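Long-range contacts in putative uncharacterized protein (PDB 4F7A), which probably binds glycans, perhaps mucin O-glycans, at the outer membrane as a SusD-like lipoprotein with a TPR-like helical fold: residues G31-Y36 and W44-F49; P251-A256 and Q321-S326. One frame throughout, in Å; residues are numbered along the deposited sequence.

Contact 1: residues G31-Y36 and W44-F49; sequences GIYFNY and WPWQTF
An aromatic cluster in the SusD-like fold, with an inverse gamma turn centred on Tyr33 at one side, joins the loop after helix 15-30 to the first turns of helix 44-51. Trp46 brings the edge of its indole to one face of the Tyr33 ring, an edge-to-face pair with planes at 50° and NE1 3.8 Å above the ring, over its centre. The benzo side of the indole follows the phenol outward, Trp46 CZ2 lying 3.5 Å from Tyr33 CZ. Although the CB of Tyr33 points away from the helix, CG anti to the backbone N (chi1 -164°) swings the ring back under the indole. With an alanine here, the NE1 edge of Trp46 would probably lose the ring face it rests on and the indole would be freer to shift. Phe34 faces the helix: its CB sits over the Phe49 ring, 3.7 Å from the centroid and 18° off the normal, a CH-pi contact. The two phenyl rings are nearly parallel but slid apart, with little overlap. Farther out, Phe34 CE1 meets Pro45 CB at 3.9 Å. No direct hydrogen bond crosses; a water instead donates to Asn35 OD1 (2.8 Å) and accepts from Trp46 N (3.0 Å), while Asn35 ND2 is held by the carbonyl of Gln249. Around this buried cluster, helix 84-104 meets Phe34 through Ile93 and Tyr88, helix 111-132 brings Arg127 to Ile32 O and the Phe49 side chain, and helix 251-257 packs Pro251 against Tyr33 and Trp46.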
ATOM      1  N   GLY A  31      11.194  -9.017   1.847  1.00 14.93           N
ATOM      2  CA  GLY A  31      11.583  -7.652   2.162  1.00 15.54           C
ATOM      3  C   GLY A  31      10.631  -6.574   1.661  1.00 15.67           C
ATOM      4  O   GLY A  31      10.880  -5.399   1.890  1.00 18.25           O
ATOM      5  N   ILE A  32       9.559  -6.955   0.977  1.00 14.66           N
ATOM      6  CA  ILE A  32       8.567  -5.967   0.475  1.00 16.64           C
ATOM      7  C   ILE A  32       7.645  -5.496   1.634  1.00 19.46           C
ATOM      8  O   ILE A  32       7.730  -4.346   2.045  1.00 20.05           O
ATOM      9  CB  ILE A  32       7.755  -6.526  -0.714  1.00 17.05           C
ATOM     10  CG1 ILE A  32       8.683  -6.850  -1.893  1.00 22.43           C
ATOM     11  CG2 ILE A  32       6.618  -5.530  -1.126  1.00 14.32           C
ATOM     12  CD1 ILE A  32       8.048  -7.803  -2.959  1.00 21.47           C
ATOM     13  N   TYR A  33       6.757  -6.384   2.114  1.00 18.95           N
ATOM     14  CA  TYR A  33       6.017  -6.221   3.405  1.00 18.48           C
ATOM     15  C   TYR A  33       6.974  -6.790   4.429  1.00 16.03           C
ATOM     16  O   TYR A  33       6.942  -7.997   4.782  1.00 16.37           O
ATOM     17  CB  TYR A  33       4.735  -7.015   3.366  1.00 18.40           C
ATOM     18  CG  TYR A  33       3.654  -6.721   4.407  1.00 13.71           C
ATOM     19  CD1 TYR A  33       2.841  -5.583   4.320  1.00 21.79           C
ATOM     20  CD2 TYR A  33       3.368  -7.639   5.395  1.00 19.02           C
ATOM     21  CE1 TYR A  33       1.808  -5.369   5.221  1.00 18.18           C
ATOM     22  CE2 TYR A  33       2.339  -7.435   6.286  1.00 13.42           C
ATOM     23  CZ  TYR A  33       1.559  -6.303   6.192  1.00 19.10           C
ATOM     24  OH  TYR A  33       0.534  -6.136   7.084  1.00 16.40           O
ATOM     25  N   PHE A  34       7.877  -5.908   4.827  1.00 14.57           N
ATOM     26  CA  PHE A  34       9.203  -6.290   5.280  1.00 14.79           C
ATOM     27  C   PHE A  34       9.145  -7.183   6.494  1.00 15.10           C
ATOM     28  O   PHE A  34       8.609  -6.799   7.524  1.00 15.06           O
ATOM     29  CB  PHE A  34      10.011  -5.031   5.608  1.00 15.52           C
ATOM     30  CG  PHE A  34      11.441  -5.307   5.959  1.00 15.84           C
ATOM     31  CD1 PHE A  34      11.790  -5.665   7.250  1.00 14.25           C
ATOM     32  CD2 PHE A  34      12.438  -5.194   5.005  1.00 14.66           C
ATOM     33  CE1 PHE A  34      13.097  -5.924   7.585  1.00 14.55           C
ATOM     34  CE2 PHE A  34      13.762  -5.455   5.337  1.00 14.51           C
ATOM     35  CZ  PHE A  34      14.093  -5.811   6.622  1.00 16.88           C
ATOM     36  N   ASN A  35       9.698  -8.386   6.374  1.00 14.69           N
ATOM     37  CA  ASN A  35       9.939  -9.204   7.567  1.00 14.29           C
ATOM     38  C   ASN A  35      11.123 -10.124   7.356  1.00 15.74           C
ATOM     39  O   ASN A  35      11.102 -11.316   7.698  1.00 16.81           O
ATOM     40  CB  ASN A  35       8.683  -9.949   7.991  1.00 14.62           C
ATOM     41  CG  ASN A  35       8.621 -10.171   9.497  1.00 16.88           C
ATOM     42  OD1 ASN A  35       9.196  -9.392  10.280  1.00 15.14           O
ATOM     43  ND2 ASN A  35       7.906 -11.217   9.919  1.00 16.37           N
ATOM     44  N   TYR A  36      12.173  -9.530   6.807  1.00 14.68           N
ATOM     45  CA  TYR A  36      13.413 -10.207   6.528  1.00 14.25           C
ATOM     46  C   TYR A  36      14.339 -10.105   7.726  1.00 15.92           C
ATOM     47  O   TYR A  36      14.613  -9.005   8.223  1.00 15.09           O
ATOM     48  CB  TYR A  36      14.082  -9.574   5.296  1.00 15.45           C
ATOM     49  CG  TYR A  36      15.514 -10.032   5.088  1.00 15.93           C
ATOM     50  CD1 TYR A  36      15.793 -11.329   4.679  1.00 19.67           C
ATOM     51  CD2 TYR A  36      16.576  -9.185   5.343  1.00 16.41           C
ATOM     52  CE1 TYR A  36      17.110 -11.772   4.516  1.00 24.09           C
ATOM     53  CE2 TYR A  36      17.889  -9.612   5.181  1.00 17.64           C
ATOM     54  CZ  TYR A  36      18.142 -10.898   4.762  1.00 22.72           C
ATOM     55  OH  TYR A  36      19.429 -11.308   4.612  1.00 20.72           O
ATOM     56  N   TRP A  44       9.839  -6.482  14.889  1.00 14.88           N
ATOM     57  CA  TRP A  44      10.179  -5.145  15.374  1.00 15.77           C
ATOM     58  C   TRP A  44      10.652  -4.178  14.252  1.00 15.31           C
ATOM     59  O   TRP A  44      10.292  -2.998  14.289  1.00 15.37           O
ATOM     60  CB  TRP A  44      11.108  -5.172  16.610  1.00 16.96           C
ATOM     61  CG  TRP A  44      12.518  -5.631  16.333  1.00 18.75           C
ATOM     62  CD1 TRP A  44      13.026  -6.893  16.485  1.00 25.88           C
ATOM     63  CD2 TRP A  44      13.585  -4.821  15.826  1.00 22.31           C
ATOM     64  NE1 TRP A  44      14.351  -6.913  16.101  1.00 26.51           N
ATOM     65  CE2 TRP A  44      14.718  -5.656  15.694  1.00 23.44           C
ATOM     66  CE3 TRP A  44      13.690  -3.467  15.468  1.00 22.16           C
ATOM     67  CZ2 TRP A  44      15.944  -5.186  15.210  1.00 24.81           C
ATOM     68  CZ3 TRP A  44      14.914  -2.999  14.994  1.00 23.98           C
ATOM     69  CH2 TRP A  44      16.024  -3.863  14.868  1.00 27.97           C
ATOM     70  N   PRO A  45      11.375  -4.669  13.223  1.00 14.41           N
ATOM     71  CA  PRO A  45      11.668  -3.720  12.117  1.00 14.45           C
ATOM     72  C   PRO A  45      10.444  -3.300  11.327  1.00 13.70           C
ATOM     73  O   PRO A  45      10.260  -2.107  11.054  1.00 15.86           O
ATOM     74  CB  PRO A  45      12.655  -4.497  11.235  1.00 14.91           C
ATOM     75  CG  PRO A  45      13.299  -5.439  12.202  1.00 13.25           C
ATOM     76  CD  PRO A  45      12.140  -5.905  13.038  1.00 16.69           C
ATOM     77  N   TRP A  46       9.571  -4.254  11.017  1.00 13.45           N
ATOM     78  CA  TRP A  46       8.353  -3.953  10.278  1.00 12.17           C
ATOM     79  C   TRP A  46       7.485  -2.944  11.028  1.00 13.45           C
ATOM     80  O   TRP A  46       6.810  -2.121  10.402  1.00 11.56           O
ATOM     81  CB  TRP A  46       7.563  -5.230   9.977  1.00 11.61           C
ATOM     82  CG  TRP A  46       6.325  -4.957   9.208  1.00  9.35           C
ATOM     83  CD1 TRP A  46       6.224  -4.790   7.855  1.00 13.22           C
ATOM     84  CD2 TRP A  46       5.011  -4.746   9.738  1.00 12.14           C
ATOM     85  NE1 TRP A  46       4.937  -4.526   7.510  1.00 10.97           N
ATOM     86  CE2 TRP A  46       4.160  -4.493   8.640  1.00 10.38           C
ATOM     87  CE3 TRP A  46       4.460  -4.807  11.021  1.00 11.37           C
ATOM     88  CZ2 TRP A  46       2.788  -4.248   8.791  1.00 11.77           C
ATOM     89  CZ3 TRP A  46       3.072  -4.586  11.168  1.00 12.01           C
ATOM     90  CH2 TRP A  46       2.268  -4.286  10.059  1.00 10.09           C
ATOM     91  N   GLN A  47       7.510  -2.987  12.361  1.00 12.70           N
ATOM     92  CA  GLN A  47       6.653  -2.114  13.139  1.00 14.37           C
ATOM     93  C   GLN A  47       6.915  -0.644  12.813  1.00 15.67           C
ATOM     94  O   GLN A  47       5.970   0.129  12.684  1.00 13.74           O
ATOM     95  CB  GLN A  47       6.775  -2.371  14.639  1.00 15.00           C
ATOM     96  CG  GLN A  47       5.828  -1.473  15.487  1.00 16.46           C
ATOM     97  CD  GLN A  47       6.061  -1.626  16.993  1.00 24.88           C
ATOM     98  OE1 GLN A  47       7.194  -1.796  17.430  1.00 23.89           O
ATOM     99  NE2 GLN A  47       4.993  -1.529  17.784  1.00 19.07           N
ATOM    100  N   THR A  48       8.186  -0.263  12.655  1.00 15.51           N
ATOM    101  CA  THR A  48       8.531   1.125  12.230  1.00 15.35           C
ATOM    102  C   THR A  48       8.597   1.333  10.723  1.00 16.90           C
ATOM    103  O   THR A  48       8.387   2.445  10.240  1.00 17.49           O
ATOM    104  CB  THR A  48       9.856   1.620  12.887  1.00 15.36           C
ATOM    105  OG1 THR A  48      10.964   0.875  12.366  1.00 14.80           O
ATOM    106  CG2 THR A  48       9.806   1.462  14.428  1.00 17.90           C
ATOM    107  N   PHE A  49       8.900   0.280   9.968  1.00 15.39           N
ATOM    108  CA  PHE A  49       8.843   0.301   8.489  1.00 15.46           C
ATOM    109  C   PHE A  49       7.487   0.830   8.028  1.00 15.14           C
ATOM    110  O   PHE A  49       7.394   1.812   7.283  1.00 14.03           O
ATOM    111  CB  PHE A  49       9.075  -1.135   7.952  1.00 13.29           C
ATOM    112  CG  PHE A  49       9.341  -1.234   6.448  1.00 15.88           C
ATOM    113  CD1 PHE A  49       8.326  -1.110   5.525  1.00 26.68           C
ATOM    114  CD2 PHE A  49      10.608  -1.534   5.978  1.00 14.86           C
ATOM    115  CE1 PHE A  49       8.593  -1.231   4.154  1.00 27.59           C
ATOM    116  CE2 PHE A  49      10.870  -1.673   4.633  1.00 17.89           C
ATOM    117  CZ  PHE A  49       9.871  -1.505   3.719  1.00 15.28           C
TER
HETATM  118  O   HOH W   1      10.617  -7.001  10.386  1.00 14.94           O

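Contact 2: residues P251-A256 and Q321-S326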
ATOM      1  N   PRO A 251       4.215 -10.075   9.533  1.00 12.30           N
ATOM      2  CA  PRO A 251       4.602  -9.250  10.677  1.00 13.20           C
ATOM      3  C   PRO A 251       3.429  -8.537  11.344  1.00 12.43           C
ATOM      4  O   PRO A 251       3.525  -8.178  12.513  1.00 13.98           O
ATOM      5  CB  PRO A 251       5.577  -8.238  10.068  1.00 13.57           C
ATOM      6  CG  PRO A 251       5.215  -8.175   8.667  1.00  9.76           C
ATOM      7  CD  PRO A 251       4.779  -9.548   8.273  1.00 12.14           C
ATOM      8  N   LEU A 252       2.328  -8.344  10.622  1.00 10.75           N
ATOM      9  CA  LEU A 252       1.137  -7.737  11.222  1.00 11.39           C
ATOM     10  C   LEU A 252       0.638  -8.602  12.358  1.00 12.75           C
ATOM     11  O   LEU A 252       0.244  -8.091  13.402  1.00 13.94           O
ATOM     12  CB  LEU A 252       0.046  -7.508  10.177  1.00 10.99           C
ATOM     13  CG  LEU A 252      -1.270  -6.871  10.637  1.00 13.06           C
ATOM     14  CD1 LEU A 252      -1.108  -5.464  11.212  1.00 13.05           C
ATOM     15  CD2 LEU A 252      -2.262  -6.861   9.452  1.00 10.81           C
ATOM     16  N   ALA A 253       0.689  -9.922  12.163  1.00 12.61           N
ATOM     17  CA  ALA A 253       0.267 -10.863  13.171  1.00 14.70           C
ATOM     18  C   ALA A 253       1.213 -10.810  14.348  1.00 15.38           C
ATOM     19  O   ALA A 253       0.779 -10.980  15.487  1.00 13.32           O
ATOM     20  CB  ALA A 253       0.156 -12.336  12.588  1.00 12.78           C
ATOM     21  N   GLY A 254       2.494 -10.549  14.084  1.00 14.24           N
ATOM     22  CA  GLY A 254       3.473 -10.389  15.149  1.00 16.68           C
ATOM     23  C   GLY A 254       3.197  -9.192  16.034  1.00 15.87           C
ATOM     24  O   GLY A 254       3.206  -9.322  17.259  1.00 18.23           O
ATOM     25  N   VAL A 255       2.938  -8.032  15.418  1.00 14.59           N
ATOM     26  CA  VAL A 255       2.566  -6.814  16.163  1.00 15.31           C
ATOM     27  C   VAL A 255       1.216  -6.989  16.871  1.00 15.03           C
ATOM     28  O   VAL A 255       1.040  -6.511  18.002  1.00 17.85           O
ATOM     29  CB  VAL A 255       2.601  -5.559  15.265  1.00 14.70           C
ATOM     30  CG1 VAL A 255       2.232  -4.294  16.034  1.00 11.77           C
ATOM     31  CG2 VAL A 255       4.007  -5.413  14.624  1.00 12.94           C
ATOM     32  N   ALA A 256       0.288  -7.701  16.241  1.00 12.01           N
ATOM     33  CA  ALA A 256      -0.992  -8.039  16.891  1.00 15.45           C
ATOM     34  C   ALA A 256      -0.741  -8.873  18.150  1.00 17.85           C
ATOM     35  O   ALA A 256      -1.421  -8.692  19.169  1.00 14.35           O
ATOM     36  CB  ALA A 256      -1.904  -8.765  15.975  1.00 14.45           C
ATOM     37  N   GLN A 321      -7.833 -14.402  14.205  1.00 16.01           N
ATOM     38  CA  GLN A 321      -8.121 -15.638  13.468  0.50 15.36           C
ATOM     39  C   GLN A 321      -7.940 -15.365  11.988  1.00 14.67           C
ATOM     40  O   GLN A 321      -7.484 -16.215  11.244  1.00 15.72           O
ATOM     41  CB  GLN A 321      -9.551 -16.155  13.720  0.50 16.21           C
ATOM     42  CG  GLN A 321      -9.752 -16.798  15.085  0.50 24.85           C
ATOM     43  CD  GLN A 321     -11.199 -17.211  15.337  0.50 31.00           C
ATOM     44  OE1 GLN A 321     -12.122 -16.752  14.657  0.50 36.89           O
ATOM     45  NE2 GLN A 321     -11.398 -18.081  16.320  0.50 29.44           N
ATOM     46  N   THR A 322      -8.302 -14.157  11.557  1.00 15.39           N
ATOM     47  CA  THR A 322      -8.141 -13.750  10.159  1.00 14.97           C
ATOM     48  C   THR A 322      -6.678 -13.486   9.800  1.00 15.20           C
ATOM     49  O   THR A 322      -6.182 -13.954   8.761  1.00 14.86           O
ATOM     50  CB  THR A 322      -8.960 -12.500   9.883  1.00 17.00           C
ATOM     51  OG1 THR A 322     -10.324 -12.793  10.183  1.00 14.10           O
ATOM     52  CG2 THR A 322      -8.840 -12.050   8.414  1.00  9.52           C
ATOM     53  N   ILE A 323      -5.983 -12.739  10.654  1.00 15.26           N
ATOM     54  CA  ILE A 323      -4.576 -12.410  10.420  1.00 15.02           C
ATOM     55  C   ILE A 323      -3.703 -13.211  11.423  1.00 16.72           C
ATOM     56  O   ILE A 323      -3.714 -12.948  12.640  1.00 15.87           O
ATOM     57  CB  ILE A 323      -4.335 -10.895  10.529  1.00 15.37           C
ATOM     58  CG1 ILE A 323      -5.175 -10.111   9.490  1.00 14.91           C
ATOM     59  CG2 ILE A 323      -2.813 -10.563  10.343  1.00 14.04           C
ATOM     60  CD1 ILE A 323      -4.934 -10.461   8.018  1.00 14.37           C
ATOM     61  N   THR A 324      -2.979 -14.194  10.899  1.00 13.90           N
ATOM     62  CA  THR A 324      -2.082 -15.057  11.691  1.00 15.92           C
ATOM     63  C   THR A 324      -0.681 -14.999  11.110  1.00 14.24           C
ATOM     64  O   THR A 324      -0.480 -14.487  10.015  1.00 13.16           O
ATOM     65  CB  THR A 324      -2.547 -16.540  11.693  1.00 17.64           C
ATOM     66  OG1 THR A 324      -2.271 -17.144  10.410  1.00 19.40           O
ATOM     67  CG2 THR A 324      -4.055 -16.642  11.976  1.00 21.07           C
ATOM     68  N   ALA A 325       0.289 -15.563  11.816  1.00 14.15           N
ATOM     69  CA  ALA A 325       1.669 -15.610  11.328  1.00 15.04           C
ATOM     70  C   ALA A 325       1.769 -16.293   9.965  1.00 14.96           C
ATOM     71  O   ALA A 325       2.628 -15.917   9.138  1.00 13.43           O
ATOM     72  CB  ALA A 325       2.563 -16.344  12.354  1.00 14.99           C
ATOM     73  N   SER A 326       0.929 -17.316   9.730  1.00 13.93           N
ATOM     74  CA  SER A 326       0.999 -18.069   8.469  1.00 16.66           C
ATOM     75  C   SER A 326       0.109 -17.470   7.371  1.00 18.59           C
ATOM     76  O   SER A 326       0.009 -18.025   6.274  1.00 16.81           O
ATOM     77  CB  SER A 326       0.659 -19.550   8.704  1.00 21.07           C
ATOM     78  OG  SER A 326      -0.688 -19.679   9.090  1.00 21.72           O
TER
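Pro251 begins the short helix 251-257 of this SusD-like, TPR-related fold, and the loop leading to strand 329-332 lies along one side of it. Pro251 points away from that loop and its ring packs on Trp46, while its carbonyl accepts the backbone bond from Val255 N at 3.0 Å. Leu252 follows, pointing to the loop: with CG anti to the backbone N (chi1 -180°), its CD2 branch reaches the CG2 methyl of Ile323, and the two side chains cross at a slant. Its backbone N is hydrogen-bonded to Asn250 OD1, just ahead of the helix. Ala253 is the central residue here, its CA 5.0 Å from that of Thr324. Its methyl faces the loop, though how closely it approaches the Thr324 backbone is doubtful in the model. No hydrogen bond links the two segments, and the side-chain contacts are apolar. Next to the contact, backbone hydrogen bonding between Ala325 and Asn250 fastens the loop to the residue preceding the helix. The CG2 methyl of Ile323 thus serves both neighbours on the helix, 3.8 Å from Leu252 CD2 and 4.1 Å from Ala253 CB.

Overall arrangement
From the N terminus, helix 15-30 runs into contact 1, which closes a tight loop: seven residues separate 31-36 from 44-49. The chain then passes through helices 84-104 and 111-132, both of which pack on contact 1, before contact 2 opens at 251-256. Contact 2 closes a longer excursion of 64 residues, and the two loops follow in series without nesting or crossing. They meet in space, with centres about 13 Å apart. Helix 251-257 is the shared element: Tyr33 OH approaches Leu252 CB at 3.4 Å, and Trp46 CZ3 lies 3.7 Å from Val255 CG2. Together they tie helix 44-51 and the loop after helix 15-30, through helix 251-257, to the loop before strand 329-332.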